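Local coordinates for protein N-acetylglucosaminidase (Paenibacillus barengoltzii, PDB 6INX) that probably hydrolyses glycosidic bonds of N-acetylglucosamine-containing glycans, as a member of glycoside hydrolase family 18, at residues 42-45 against 46-49; 263-266 against 267-271; 290-294 against 295-299; 304-307 against 308-312. All coordinates share one frame; numbering follows the deposited sequence.

A TIM-barrel enzyme with an added sheet exemplifies how local contacts shape the turns, caps and helices of a fold. Contact 1 comes first along the chain and turns it just after strand 41-43, a short strand paired antiparallel with barrel strand 29-38; its centre lies 30 Å or more from those of the others. Contacts 2 and 3, centres 13 Å apart, form one packed unit of the five-stranded antiparallel sheet and helix 265-272, where L268 packs on I298 and L291. Contact 4, on helix 303-316, lies about 8 Å from contact 3 between nearest atoms, without touching. The sheet falls in the chain between strand 230-235 and that helix, as in the insertion of many family 18 enzymes.

Contact 1. Residues 42-45 against 46-49; sequences IQTG and HLQN
The carbonyl oxygen of T44 is gripped twice, by the backbone of L47 and by a water. L47 N donates to T44 O over 3.0 Å, approaching from above the carbonyl plane, and closes a type I beta turn from T44 to L47. The water donates to T44 O at 2.8 Å and also to L47 O at 2.7 Å, so it bridges the two ends of the turn. L47 lies over the same oxygen, its CB 3.5 Å from T44 O, while its CD1 reaches T44 CB at 4.2 Å.

H46 folds back toward the end of the strand. With CG set between the backbone N and the carbonyl carbon (chi1 58°), CE1 of the imidazole meets Q43 O at 3.1 Å with that oxygen near the ring plane. L47 CG rests above one ring face, displaced toward the rim. ND1 is buried and has no partner in the model, whereas NE2 is hydrogen-bonded to F34 O, which helps to fix the ring's rotation.

The turn leads from strand 41-43 into the loop before helix 53-59. H46 stacks on H36 of the adjacent strand 29-38, and T44 and L47 both rest on L67 of strand 64-70.

Contact 2. Residues 263-266 against 267-271; sequences PDFT and ELAAE
L268 folds back over P263 at a strand-to-helix junction, where D264 supplies the N-cap of helix 265-272. The two side chains cross at about a right angle: L268 CD2 lies 3.9 Å from P263 CB and also approaches CG of the pyrrolidine ring. The first torsion of L268 (chi1 -71°) brings CG back over the start of the helix, from where CD2 reaches the proline. On another side of the first turn, the F265 ring has looser neighbours: F265 CD1 is 4.4 Å from L268 CD1, and F265 CE2 is 4.4 Å from A269 CB. It also packs on R333 and L334 of helix 333-341.

Farther out, the methylene of E267 joins the apolar patch, its CB 3.7 Å from P263 CB. The polar edge begins here. D264 turns its carboxylate back over the helix start, and OD1 accepts from E267 N at 2.9 Å, nearly in line with its own C-O bond. The cap thereby satisfies an amide at the first turn, where no preceding helical carbonyl is available. An alanine in place of D264 would remove the carboxylate and would probably leave E267 N without this acceptor, making the first turn more prone to fray.

The backbone carbonyl of D264 works alongside the cap, accepting from L268 N, and F265 O does the same for A269 N. T266 OG1 faces elsewhere and bonds to R330 N and C328 O. The carboxylates of D264 and E267 stay apart, 4.9 Å separating D264 OD1 from E267 OE1.

Contact 3. Residues 290-294 against 295-299; sequences YLFDG and QTFIS
One carboxylate oxygen of D293 organises the connection between the two strands. OD1 accepts from T296 N at 2.8 Å, nearly in line with its C-O bond, and from Q295 N at 2.9 Å, which approaches from above the carboxylate plane. With CG lodged between the backbone N and carbonyl carbon (chi1 74°), the carboxylate leans over the bend and ties down two successive amides. A water extends the network: it donates to D293 OD2 and Q295 OE1 and accepts from T296 OG1. Beyond the loop, L291 and I298 form an antiparallel hydrogen-bonded pair, joined by both of their backbone N-H groups.

F292 curls inward against the loop. G294 N sits 3.4 Å above the centre of one ring face, and F292 CD1 meets F297 CB at 4.0 Å. On the same side of the sheet, the rings of Y290 and F297 are nearly parallel but slid so far apart that they barely overlap, with Y290 CD2 3.4 Å from F297 CE2. The opposite side carries L291 and I298, whose CB atoms are 4.0 Å apart and whose side chains pack on L268 and Y272 of helix 265-272.

G294 has a positive phi (105°), where a CB would be jammed against the preceding carbonyl oxygen, a clash that glycine avoids. The result is a beta hairpin, strand 288-292 returning as 297-299 within the five-stranded antiparallel sheet.

Contact 4. Residues 304-307 against 308-312; sequences MSIR and YKCDY
R307 and D311, one helical turn apart, lean across each other on the outer side of helix 303-316. The arginine starts with CG opposite its backbone N (chi1 169°) and then bends at chi2 (66°), which carries NE back alongside the aspartate. NE donates to D311 OD1 over 3.1 Å, meeting the syn side of the oxygen, in a salt bridge. The guanidinium and carboxylate planes stand 79° apart, far from a coplanar two-pronged pair, and the bond across the contact runs through NE. A leucine in place of D311 has no carboxylate and would probably leave the charge of R307 without this mate and its guanidinium freer to turn.

Y308 lies back along the previous turn, its CD2 3.2 Å from M304 O, while CE2 approaches M304 CG at 4.3 Å. I306 CG2 comes within 4.2 Å of C310 SG on a buried face. K309 runs out extended, past S305 O at 3.3 Å from its CG, and its NZ forms a salt bridge with D301.

Four backbone bonds, from M304 O to Y308 N through R307 O to D311 N, hold the turns. I306 and C310 face helix 333-341, M304 reaches strand 279-283, and K309 NZ also bonds to G233 O of barrel strand 230-235.

Contact 1. Residues 42-45 against 46-49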
ATOM      1  N   ILE A  42       8.103  17.743  26.418  1.00 11.19           N
ATOM      2  CA  ILE A  42       8.012  18.691  25.312  1.00 11.01           C
ATOM      3  C   ILE A  42       8.996  19.828  25.531  1.00 13.23           C
ATOM      4  O   ILE A  42       9.017  20.459  26.596  1.00 13.00           O
ATOM      5  CB  ILE A  42       6.575  19.222  25.203  1.00 10.82           C
ATOM      6  CG1 ILE A  42       5.634  18.089  24.795  1.00 12.76           C
ATOM      7  CG2 ILE A  42       6.495  20.340  24.171  1.00 13.91           C
ATOM      8  CD1 ILE A  42       4.148  18.431  24.973  1.00 14.16           C
ATOM      9  N   GLN A  43       9.806  20.105  24.512  1.00 12.41           N
ATOM     10  CA  GLN A  43      10.833  21.135  24.554  1.00 14.66           C
ATOM     11  C   GLN A  43      10.452  22.270  23.616  1.00 13.10           C
ATOM     12  O   GLN A  43      10.105  22.027  22.457  1.00 13.56           O
ATOM     13  CB  GLN A  43      12.179  20.555  24.120  1.00 17.57           C
ATOM     14  CG  GLN A  43      12.661  19.367  24.938  1.00 14.98           C
ATOM     15  CD  GLN A  43      12.900  19.710  26.396  1.00 16.74           C
ATOM     16  OE1 GLN A  43      13.230  20.852  26.740  1.00 20.90           O
ATOM     17  NE2 GLN A  43      12.717  18.725  27.273  1.00 16.13           N
ATOM     18  N   THR A  44      10.538  23.508  24.117  1.00 13.76           N
ATOM     19  CA  THR A  44      10.255  24.701  23.322  1.00 15.34           C
ATOM     20  C   THR A  44      11.438  25.654  23.202  1.00 17.60           C
ATOM     21  O   THR A  44      11.306  26.685  22.537  1.00 17.62           O
ATOM     22  CB  THR A  44       9.053  25.475  23.894  1.00 13.66           C
ATOM     23  OG1 THR A  44       9.337  25.873  25.239  1.00 17.33           O
ATOM     24  CG2 THR A  44       7.794  24.610  23.868  1.00 20.28           C
ATOM     25  N   GLY A  45      12.586  25.336  23.810  1.00 17.54           N
ATOM     26  CA  GLY A  45      13.689  26.283  23.888  1.00 20.74           C
ATOM     27  C   GLY A  45      14.319  26.635  22.556  1.00 22.39           C
ATOM     28  O   GLY A  45      14.965  27.681  22.444  1.00 22.56           O
ATOM     29  N   HIS A  46      14.153  25.788  21.544  1.00 18.82           N
ATOM     30  CA  HIS A  46      14.693  26.078  20.224  1.00 19.59           C
ATOM     31  C   HIS A  46      13.789  26.993  19.405  1.00 19.41           C
ATOM     32  O   HIS A  46      14.230  27.514  18.374  1.00 22.15           O
ATOM     33  CB  HIS A  46      14.888  24.766  19.461  1.00 22.05           C
ATOM     34  CG  HIS A  46      13.624  23.973  19.320  1.00 21.20           C
ATOM     35  ND1 HIS A  46      13.002  23.366  20.394  1.00 24.90           N
ATOM     36  CD2 HIS A  46      12.849  23.711  18.241  1.00 23.16           C
ATOM     37  CE1 HIS A  46      11.902  22.764  19.980  1.00 21.10           C
ATOM     38  NE2 HIS A  46      11.789  22.952  18.677  1.00 20.06           N
ATOM     39  N   LEU A  47      12.543  27.193  19.824  1.00 16.47           N
ATOM     40  CA  LEU A  47      11.614  28.020  19.066  1.00 19.35           C
ATOM     41  C   LEU A  47      11.844  29.491  19.389  1.00 21.00           C
ATOM     42  O   LEU A  47      12.090  29.857  20.541  1.00 24.13           O
ATOM     43  CB  LEU A  47      10.179  27.630  19.415  1.00 17.15           C
ATOM     44  CG  LEU A  47       9.865  26.154  19.161  1.00 17.01           C
ATOM     45  CD1 LEU A  47       8.523  25.769  19.758  1.00 16.36           C
ATOM     46  CD2 LEU A  47       9.902  25.848  17.663  1.00 19.67           C
ATOM     47  N   GLN A  48      11.749  30.342  18.368  1.00 28.33           N
ATOM     48  CA  GLN A  48      12.256  31.704  18.487  1.00 29.14           C
ATOM     49  C   GLN A  48      11.192  32.790  18.581  1.00 30.95           C
ATOM     50  O   GLN A  48      11.469  33.850  19.146  1.00 34.58           O
ATOM     51  CB  GLN A  48      13.205  32.022  17.323  1.00 32.24           C
ATOM     52  CG  GLN A  48      14.586  31.401  17.485  1.00 35.22           C
ATOM     53  CD  GLN A  48      15.063  31.409  18.928  1.00 37.87           C
ATOM     54  OE1 GLN A  48      15.169  30.361  19.567  1.00 41.10           O
ATOM     55  NE2 GLN A  48      15.348  32.597  19.450  1.00 39.10           N
ATOM     56  N   ASN A  49       9.986  32.565  18.063  1.00 24.03           N
ATOM     57  CA  ASN A  49       9.019  33.645  17.897  1.00 21.16           C
ATOM     58  C   ASN A  49       7.784  33.494  18.779  1.00 19.86           C
ATOM     59  O   ASN A  49       6.743  34.096  18.488  1.00 18.14           O
ATOM     60  CB  ASN A  49       8.625  33.784  16.425  1.00 23.55           C
ATOM     61  CG  ASN A  49       9.766  34.273  15.566  1.00 27.06           C
ATOM     62  OD1 ASN A  49      10.390  35.290  15.868  1.00 31.05           O
ATOM     63  ND2 ASN A  49      10.046  33.559  14.486  1.00 23.63           N
TER
HETATM   64  O   HOH W   1      11.736  29.342  23.199  1.00 30.71           O

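Contact 2. Residues 263-266 against 267-271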
ATOM      1  N   PRO A 263       8.636  20.743  -5.984  1.00 13.94           N
ATOM      2  CA  PRO A 263       8.548  22.178  -5.696  1.00 13.99           C
ATOM      3  C   PRO A 263       7.357  22.501  -4.801  1.00 13.83           C
ATOM      4  O   PRO A 263       6.321  21.835  -4.833  1.00 15.73           O
ATOM      5  CB  PRO A 263       8.378  22.802  -7.088  1.00 15.51           C
ATOM      6  CG  PRO A 263       8.918  21.760  -8.046  1.00 19.95           C
ATOM      7  CD  PRO A 263       8.596  20.444  -7.426  1.00 16.00           C
ATOM      8  N   ASP A 264       7.512  23.542  -3.981  1.00 13.65           N
ATOM      9  CA  ASP A 264       6.344  24.053  -3.278  1.00 12.05           C
ATOM     10  C   ASP A 264       5.430  24.795  -4.247  1.00 12.60           C
ATOM     11  O   ASP A 264       5.765  25.009  -5.418  1.00 15.25           O
ATOM     12  CB  ASP A 264       6.731  24.899  -2.057  1.00 12.94           C
ATOM     13  CG  ASP A 264       7.485  26.174  -2.407  1.00 18.86           C
ATOM     14  OD1 ASP A 264       7.503  26.608  -3.573  1.00 19.24           O
ATOM     15  OD2 ASP A 264       8.069  26.764  -1.470  1.00 22.29           O
ATOM     16  N   PHE A 265       4.252  25.187  -3.762  1.00 13.83           N
ATOM     17  CA  PHE A 265       3.299  25.810  -4.675  1.00 12.26           C
ATOM     18  C   PHE A 265       3.839  27.112  -5.260  1.00 13.76           C
ATOM     19  O   PHE A 265       3.577  27.422  -6.425  1.00 14.98           O
ATOM     20  CB  PHE A 265       1.927  26.009  -4.034  1.00 14.50           C
ATOM     21  CG  PHE A 265       0.880  26.433  -5.021  1.00 12.77           C
ATOM     22  CD1 PHE A 265       0.296  25.505  -5.862  1.00 13.50           C
ATOM     23  CD2 PHE A 265       0.522  27.764  -5.146  1.00 17.26           C
ATOM     24  CE1 PHE A 265      -0.653  25.881  -6.792  1.00 15.30           C
ATOM     25  CE2 PHE A 265      -0.433  28.153  -6.076  1.00 17.19           C
ATOM     26  CZ  PHE A 265      -1.019  27.207  -6.899  1.00 16.84           C
ATOM     27  N   THR A 266       4.578  27.895  -4.466  1.00 14.28           N
ATOM     28  CA  THR A 266       5.233  29.089  -5.008  1.00 15.88           C
ATOM     29  C   THR A 266       6.031  28.757  -6.262  1.00 18.87           C
ATOM     30  O   THR A 266       5.879  29.403  -7.308  1.00 14.73           O
ATOM     31  CB  THR A 266       6.177  29.682  -3.961  1.00 17.70           C
ATOM     32  OG1 THR A 266       5.470  29.885  -2.738  1.00 18.03           O
ATOM     33  CG2 THR A 266       6.755  31.015  -4.461  1.00 18.11           C
ATOM     34  N   GLU A 267       6.884  27.734  -6.168  1.00 17.52           N
ATOM     35  CA  GLU A 267       7.756  27.361  -7.276  1.00 17.32           C
ATOM     36  C   GLU A 267       6.977  26.706  -8.410  1.00 19.70           C
ATOM     37  O   GLU A 267       7.315  26.893  -9.584  1.00 18.14           O
ATOM     38  CB  GLU A 267       8.845  26.419  -6.767  1.00 19.09           C
ATOM     39  CG  GLU A 267       9.981  27.133  -6.080  1.00 28.05           C
ATOM     40  CD  GLU A 267      10.446  28.335  -6.868  1.00 32.32           C
ATOM     41  OE1 GLU A 267      10.220  29.479  -6.414  1.00 34.21           O
ATOM     42  OE2 GLU A 267      11.021  28.126  -7.957  1.00 30.22           O
ATOM     43  N   LEU A 268       5.938  25.928  -8.086  1.00 14.85           N
ATOM     44  CA  LEU A 268       5.101  25.343  -9.133  1.00 17.16           C
ATOM     45  C   LEU A 268       4.438  26.432  -9.965  1.00 16.81           C
ATOM     46  O   LEU A 268       4.422  26.371 -11.203  1.00 15.76           O
ATOM     47  CB  LEU A 268       4.030  24.454  -8.505  1.00 16.84           C
ATOM     48  CG  LEU A 268       4.476  23.132  -7.894  1.00 16.41           C
ATOM     49  CD1 LEU A 268       3.308  22.517  -7.140  1.00 19.82           C
ATOM     50  CD2 LEU A 268       4.995  22.185  -8.969  1.00 17.21           C
ATOM     51  N   ALA A 269       3.863  27.434  -9.295  1.00 15.38           N
ATOM     52  CA  ALA A 269       3.229  28.530 -10.016  1.00 16.40           C
ATOM     53  C   ALA A 269       4.246  29.287 -10.860  1.00 18.89           C
ATOM     54  O   ALA A 269       3.945  29.694 -11.989  1.00 21.58           O
ATOM     55  CB  ALA A 269       2.535  29.467  -9.021  1.00 16.88           C
ATOM     56  N   ALA A 270       5.463  29.455 -10.345  1.00 18.75           N
ATOM     57  CA  ALA A 270       6.453  30.279 -11.038  1.00 18.42           C
ATOM     58  C   ALA A 270       7.110  29.547 -12.203  1.00 20.84           C
ATOM     59  O   ALA A 270       7.405  30.162 -13.234  1.00 21.65           O
ATOM     60  CB  ALA A 270       7.522  30.749 -10.055  1.00 23.53           C
ATOM     61  N   GLU A 271       7.347  28.242 -12.068  1.00 17.47           N
ATOM     62  CA  GLU A 271       8.276  27.540 -12.946  1.00 18.70           C
ATOM     63  C   GLU A 271       7.705  26.299 -13.622  1.00 16.12           C
ATOM     64  O   GLU A 271       8.277  25.856 -14.624  1.00 18.56           O
ATOM     65  CB  GLU A 271       9.548  27.161 -12.161  1.00 23.36           C
ATOM     66  CG  GLU A 271      10.590  26.290 -12.877  1.00 28.61           C
ATOM     67  CD  GLU A 271      11.589  27.100 -13.684  1.00 31.56           C
ATOM     68  OE1 GLU A 271      12.570  26.502 -14.181  1.00 36.25           O
ATOM     69  OE2 GLU A 271      11.390  28.327 -13.824  1.00 35.10           O
TER

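Contact 3. Residues 290-294 against 295-299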
ATOM      1  N   TYR A 290      -2.145  17.312 -11.841  1.00 12.08           N
ATOM      2  CA  TYR A 290      -0.792  16.782 -11.925  1.00 11.87           C
ATOM      3  C   TYR A 290      -0.086  17.387 -13.129  1.00 12.15           C
ATOM      4  O   TYR A 290      -0.731  17.835 -14.081  1.00 12.88           O
ATOM      5  CB  TYR A 290      -0.758  15.246 -11.945  1.00 12.17           C
ATOM      6  CG  TYR A 290      -1.492  14.561 -13.086  1.00 11.44           C
ATOM      7  CD1 TYR A 290      -2.875  14.441 -13.070  1.00 10.26           C
ATOM      8  CD2 TYR A 290      -0.795  13.972 -14.129  1.00 13.02           C
ATOM      9  CE1 TYR A 290      -3.553  13.784 -14.096  1.00 13.56           C
ATOM     10  CE2 TYR A 290      -1.457  13.307 -15.162  1.00 12.07           C
ATOM     11  CZ  TYR A 290      -2.838  13.221 -15.132  1.00 14.26           C
ATOM     12  OH  TYR A 290      -3.486  12.561 -16.161  1.00 15.79           O
ATOM     13  N   LEU A 291       1.247  17.395 -13.079  1.00 10.87           N
ATOM     14  CA  LEU A 291       2.080  17.934 -14.148  1.00 12.02           C
ATOM     15  C   LEU A 291       2.960  16.830 -14.709  1.00 11.73           C
ATOM     16  O   LEU A 291       3.445  15.972 -13.967  1.00 10.65           O
ATOM     17  CB  LEU A 291       3.002  19.035 -13.631  1.00 12.54           C
ATOM     18  CG  LEU A 291       2.358  20.164 -12.839  1.00 13.53           C
ATOM     19  CD1 LEU A 291       3.415  21.214 -12.498  1.00 13.93           C
ATOM     20  CD2 LEU A 291       1.225  20.787 -13.629  1.00 15.47           C
ATOM     21  N   PHE A 292       3.176  16.863 -16.019  1.00 12.06           N
ATOM     22  CA  PHE A 292       4.080  15.918 -16.653  1.00 12.31           C
ATOM     23  C   PHE A 292       4.696  16.586 -17.867  1.00 13.13           C
ATOM     24  O   PHE A 292       3.995  17.257 -18.629  1.00 13.85           O
ATOM     25  CB  PHE A 292       3.329  14.655 -17.095  1.00 11.92           C
ATOM     26  CG  PHE A 292       4.229  13.511 -17.461  1.00 11.44           C
ATOM     27  CD1 PHE A 292       5.213  13.085 -16.591  1.00 11.45           C
ATOM     28  CD2 PHE A 292       4.074  12.842 -18.668  1.00 11.85           C
ATOM     29  CE1 PHE A 292       6.044  12.025 -16.915  1.00 12.44           C
ATOM     30  CE2 PHE A 292       4.895  11.761 -18.991  1.00 13.38           C
ATOM     31  CZ  PHE A 292       5.874  11.357 -18.110  1.00 12.60           C
ATOM     32  N   ASP A 293       6.002  16.385 -18.054  1.00 12.35           N
ATOM     33  CA  ASP A 293       6.719  16.919 -19.208  1.00 13.09           C
ATOM     34  C   ASP A 293       7.245  15.823 -20.119  1.00 15.97           C
ATOM     35  O   ASP A 293       8.054  16.106 -21.011  1.00 16.98           O
ATOM     36  CB  ASP A 293       7.881  17.808 -18.757  1.00 15.38           C
ATOM     37  CG  ASP A 293       9.053  17.009 -18.197  1.00 15.35           C
ATOM     38  OD1 ASP A 293       8.857  15.853 -17.757  1.00 14.97           O
ATOM     39  OD2 ASP A 293      10.187  17.528 -18.181  1.00 16.27           O
ATOM     40  N   GLY A 294       6.836  14.580 -19.889  1.00 12.91           N
ATOM     41  CA  GLY A 294       7.355  13.440 -20.618  1.00 15.49           C
ATOM     42  C   GLY A 294       8.320  12.587 -19.828  1.00 13.66           C
ATOM     43  O   GLY A 294       8.638  11.476 -20.272  1.00 15.89           O
ATOM     44  N   GLN A 295       8.782  13.058 -18.659  1.00 12.01           N
ATOM     45  CA  GLN A 295       9.831  12.389 -17.902  1.00 15.00           C
ATOM     46  C   GLN A 295       9.669  12.595 -16.395  1.00 14.39           C
ATOM     47  O   GLN A 295       9.949  11.686 -15.609  1.00 13.55           O
ATOM     48  CB  GLN A 295      11.178  12.949 -18.370  1.00 21.15           C
ATOM     49  CG  GLN A 295      12.407  12.248 -17.858  1.00 27.09           C
ATOM     50  CD  GLN A 295      13.679  13.022 -18.179  1.00 21.28           C
ATOM     51  OE1 GLN A 295      13.651  14.247 -18.365  1.00 28.64           O
ATOM     52  NE2 GLN A 295      14.800  12.315 -18.237  1.00 27.95           N
ATOM     53  N   THR A 296       9.214  13.776 -15.980  1.00 14.03           N
ATOM     54  CA  THR A 296       9.097  14.136 -14.569  1.00 12.44           C
ATOM     55  C   THR A 296       7.625  14.334 -14.234  1.00 11.15           C
ATOM     56  O   THR A 296       6.939  15.131 -14.887  1.00 11.90           O
ATOM     57  CB  THR A 296       9.887  15.420 -14.284  1.00 14.22           C
ATOM     58  OG1 THR A 296      11.269  15.221 -14.614  1.00 15.50           O
ATOM     59  CG2 THR A 296       9.782  15.818 -12.813  1.00 12.08           C
ATOM     60  N   PHE A 297       7.141  13.611 -13.220  1.00 10.04           N
ATOM     61  CA  PHE A 297       5.742  13.639 -12.813  1.00  9.53           C
ATOM     62  C   PHE A 297       5.627  14.348 -11.470  1.00 10.51           C
ATOM     63  O   PHE A 297       6.354  14.010 -10.529  1.00 11.47           O
ATOM     64  CB  PHE A 297       5.224  12.200 -12.675  1.00 10.64           C
ATOM     65  CG  PHE A 297       3.815  12.107 -12.178  1.00 10.80           C
ATOM     66  CD1 PHE A 297       3.533  12.099 -10.813  1.00 11.20           C
ATOM     67  CD2 PHE A 297       2.767  12.013 -13.068  1.00 13.34           C
ATOM     68  CE1 PHE A 297       2.227  12.015 -10.363  1.00 11.61           C
ATOM     69  CE2 PHE A 297       1.475  11.933 -12.618  1.00 10.85           C
ATOM     70  CZ  PHE A 297       1.200  11.933 -11.273  1.00 13.98           C
ATOM     71  N   ILE A 298       4.676  15.283 -11.368  1.00 10.45           N
ATOM     72  CA  ILE A 298       4.501  16.122 -10.182  1.00 10.27           C
ATOM     73  C   ILE A 298       3.041  16.089  -9.751  1.00 11.49           C
ATOM     74  O   ILE A 298       2.152  16.394 -10.549  1.00 12.19           O
ATOM     75  CB  ILE A 298       4.936  17.574 -10.461  1.00 11.03           C
ATOM     76  CG1 ILE A 298       6.440  17.616 -10.753  1.00 11.47           C
ATOM     77  CG2 ILE A 298       4.569  18.480  -9.292  1.00 13.81           C
ATOM     78  CD1 ILE A 298       6.975  18.972 -11.246  1.00 13.93           C
ATOM     79  N   SER A 299       2.800  15.735  -8.487  1.00 10.12           N
ATOM     80  CA  SER A 299       1.463  15.707  -7.906  1.00  9.56           C
ATOM     81  C   SER A 299       1.333  16.855  -6.911  1.00  9.17           C
ATOM     82  O   SER A 299       2.238  17.083  -6.110  1.00 10.10           O
ATOM     83  CB  SER A 299       1.275  14.396  -7.134  1.00  9.45           C
ATOM     84  OG  SER A 299       0.143  14.475  -6.303  1.00  9.96           O
TER
HETATM   85  O   HOH W   2      12.151  16.490 -16.786  1.00 18.13           O

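Contact 4. Residues 304-307 against 308-312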
ATOM      1  N   MET A 304      -8.419  24.351  -7.470  1.00 14.75           N
ATOM      2  CA  MET A 304      -9.483  23.479  -7.966  1.00 17.91           C
ATOM      3  C   MET A 304      -9.680  22.269  -7.050  1.00 14.61           C
ATOM      4  O   MET A 304     -10.803  21.964  -6.631  1.00 14.86           O
ATOM      5  CB  MET A 304      -9.139  23.046  -9.395  1.00 21.37           C
ATOM      6  CG  MET A 304     -10.246  22.402 -10.210  1.00 22.31           C
ATOM      7  SD  MET A 304      -9.717  22.143 -11.929  1.00 23.93           S
ATOM      8  CE  MET A 304      -9.735  23.819 -12.562  1.00 26.82           C
ATOM      9  N   SER A 305      -8.595  21.574  -6.712  1.00 13.05           N
ATOM     10  CA  SER A 305      -8.731  20.430  -5.816  1.00 13.46           C
ATOM     11  C   SER A 305      -9.136  20.865  -4.410  1.00 11.22           C
ATOM     12  O   SER A 305      -9.911  20.175  -3.742  1.00 12.54           O
ATOM     13  CB  SER A 305      -7.437  19.611  -5.799  1.00 13.42           C
ATOM     14  OG  SER A 305      -6.322  20.381  -5.375  1.00 13.47           O
ATOM     15  N   ILE A 306      -8.648  22.024  -3.958  1.00 13.07           N
ATOM     16  CA  ILE A 306      -9.055  22.533  -2.655  1.00 14.29           C
ATOM     17  C   ILE A 306     -10.560  22.814  -2.621  1.00 13.91           C
ATOM     18  O   ILE A 306     -11.241  22.468  -1.648  1.00 14.91           O
ATOM     19  CB  ILE A 306      -8.201  23.749  -2.257  1.00 14.58           C
ATOM     20  CG1 ILE A 306      -6.792  23.291  -1.859  1.00 17.01           C
ATOM     21  CG2 ILE A 306      -8.855  24.536  -1.126  1.00 17.29           C
ATOM     22  CD1 ILE A 306      -5.820  24.454  -1.650  1.00 18.09           C
ATOM     23  N   ARG A 307     -11.121  23.416  -3.687  1.00 14.71           N
ATOM     24  CA  ARG A 307     -12.575  23.625  -3.685  1.00 16.49           C
ATOM     25  C   ARG A 307     -13.311  22.302  -3.577  1.00 14.85           C
ATOM     26  O   ARG A 307     -14.292  22.188  -2.838  1.00 16.35           O
ATOM     27  CB  ARG A 307     -13.068  24.412  -4.916  1.00 18.78           C
ATOM     28  CG  ARG A 307     -14.619  24.474  -5.153  1.00 27.97           C
ATOM     29  CD  ARG A 307     -15.212  25.272  -4.013  1.00 29.77           C
ATOM     30  NE  ARG A 307     -16.643  25.484  -4.059  1.00 37.24           N
ATOM     31  CZ  ARG A 307     -17.234  26.654  -4.326  1.00 41.94           C
ATOM     32  NH1 ARG A 307     -16.517  27.758  -4.582  1.00 42.86           N
ATOM     33  NH2 ARG A 307     -18.579  26.728  -4.299  1.00 47.50           N
ATOM     34  N   TYR A 308     -12.852  21.281  -4.308  1.00 14.55           N
ATOM     35  CA  TYR A 308     -13.496  19.977  -4.200  1.00 14.61           C
ATOM     36  C   TYR A 308     -13.376  19.414  -2.787  1.00 12.94           C
ATOM     37  O   TYR A 308     -14.328  18.823  -2.268  1.00 14.51           O
ATOM     38  CB  TYR A 308     -12.914  18.998  -5.222  1.00 13.53           C
ATOM     39  CG  TYR A 308     -13.538  19.096  -6.601  1.00 14.00           C
ATOM     40  CD1 TYR A 308     -14.814  18.598  -6.842  1.00 19.06           C
ATOM     41  CD2 TYR A 308     -12.841  19.668  -7.659  1.00 15.79           C
ATOM     42  CE1 TYR A 308     -15.388  18.683  -8.105  1.00 21.12           C
ATOM     43  CE2 TYR A 308     -13.408  19.756  -8.930  1.00 16.18           C
ATOM     44  CZ  TYR A 308     -14.680  19.264  -9.138  1.00 18.42           C
ATOM     45  OH  TYR A 308     -15.255  19.344 -10.396  1.00 18.40           O
ATOM     46  N   LYS A 309     -12.223  19.604  -2.143  1.00 16.06           N
ATOM     47  CA  LYS A 309     -12.058  19.131  -0.771  1.00 15.58           C
ATOM     48  C   LYS A 309     -13.008  19.849   0.182  1.00 13.92           C
ATOM     49  O   LYS A 309     -13.585  19.225   1.079  1.00 12.57           O
ATOM     50  CB  LYS A 309     -10.606  19.310  -0.326  1.00 11.92           C
ATOM     51  CG  LYS A 309      -9.618  18.362  -1.020  1.00 13.94           C
ATOM     52  CD  LYS A 309      -8.211  18.488  -0.441  1.00 12.23           C
ATOM     53  CE  LYS A 309      -7.255  17.512  -1.132  1.00 13.13           C
ATOM     54  NZ  LYS A 309      -5.868  17.527  -0.561  1.00 12.32           N
ATOM     55  N   CYS A 310     -13.201  21.157  -0.017  1.00 15.42           N
ATOM     56  CA  CYS A 310     -14.116  21.916   0.834  1.00 15.93           C
ATOM     57  C   CYS A 310     -15.562  21.476   0.635  1.00 14.19           C
ATOM     58  O   CYS A 310     -16.306  21.317   1.612  1.00 15.06           O
ATOM     59  CB  CYS A 310     -13.977  23.410   0.549  1.00 15.78           C
ATOM     60  SG  CYS A 310     -12.414  24.122   1.067  1.00 17.68           S
ATOM     61  N   ASP A 311     -15.978  21.273  -0.622  1.00 15.98           N
ATOM     62  CA  ASP A 311     -17.328  20.782  -0.884  1.00 18.39           C
ATOM     63  C   ASP A 311     -17.552  19.426  -0.231  1.00 16.27           C
ATOM     64  O   ASP A 311     -18.648  19.139   0.263  1.00 17.19           O
ATOM     65  CB  ASP A 311     -17.576  20.658  -2.391  1.00 18.22           C
ATOM     66  CG  ASP A 311     -17.511  21.991  -3.120  1.00 27.85           C
ATOM     67  OD1 ASP A 311     -17.675  23.046  -2.475  1.00 25.63           O
ATOM     68  OD2 ASP A 311     -17.305  21.980  -4.351  1.00 29.60           O
ATOM     69  N   TYR A 312     -16.523  18.568  -0.241  1.00 15.88           N
ATOM     70  CA  TYR A 312     -16.620  17.258   0.397  1.00 16.08           C
ATOM     71  C   TYR A 312     -16.791  17.395   1.904  1.00 12.84           C
ATOM     72  O   TYR A 312     -17.598  16.682   2.513  1.00 13.83           O
ATOM     73  CB  TYR A 312     -15.360  16.450   0.062  1.00 13.69           C
ATOM     74  CG  TYR A 312     -15.298  15.050   0.647  1.00 12.60           C
ATOM     75  CD1 TYR A 312     -14.676  14.805   1.877  1.00 14.30           C
ATOM     76  CD2 TYR A 312     -15.815  13.965  -0.048  1.00 13.71           C
ATOM     77  CE1 TYR A 312     -14.613  13.522   2.407  1.00 13.81           C
ATOM     78  CE2 TYR A 312     -15.753  12.675   0.477  1.00 15.50           C
ATOM     79  CZ  TYR A 312     -15.147  12.463   1.699  1.00 15.97           C
ATOM     80  OH  TYR A 312     -15.094  11.181   2.211  1.00 18.20           O
TER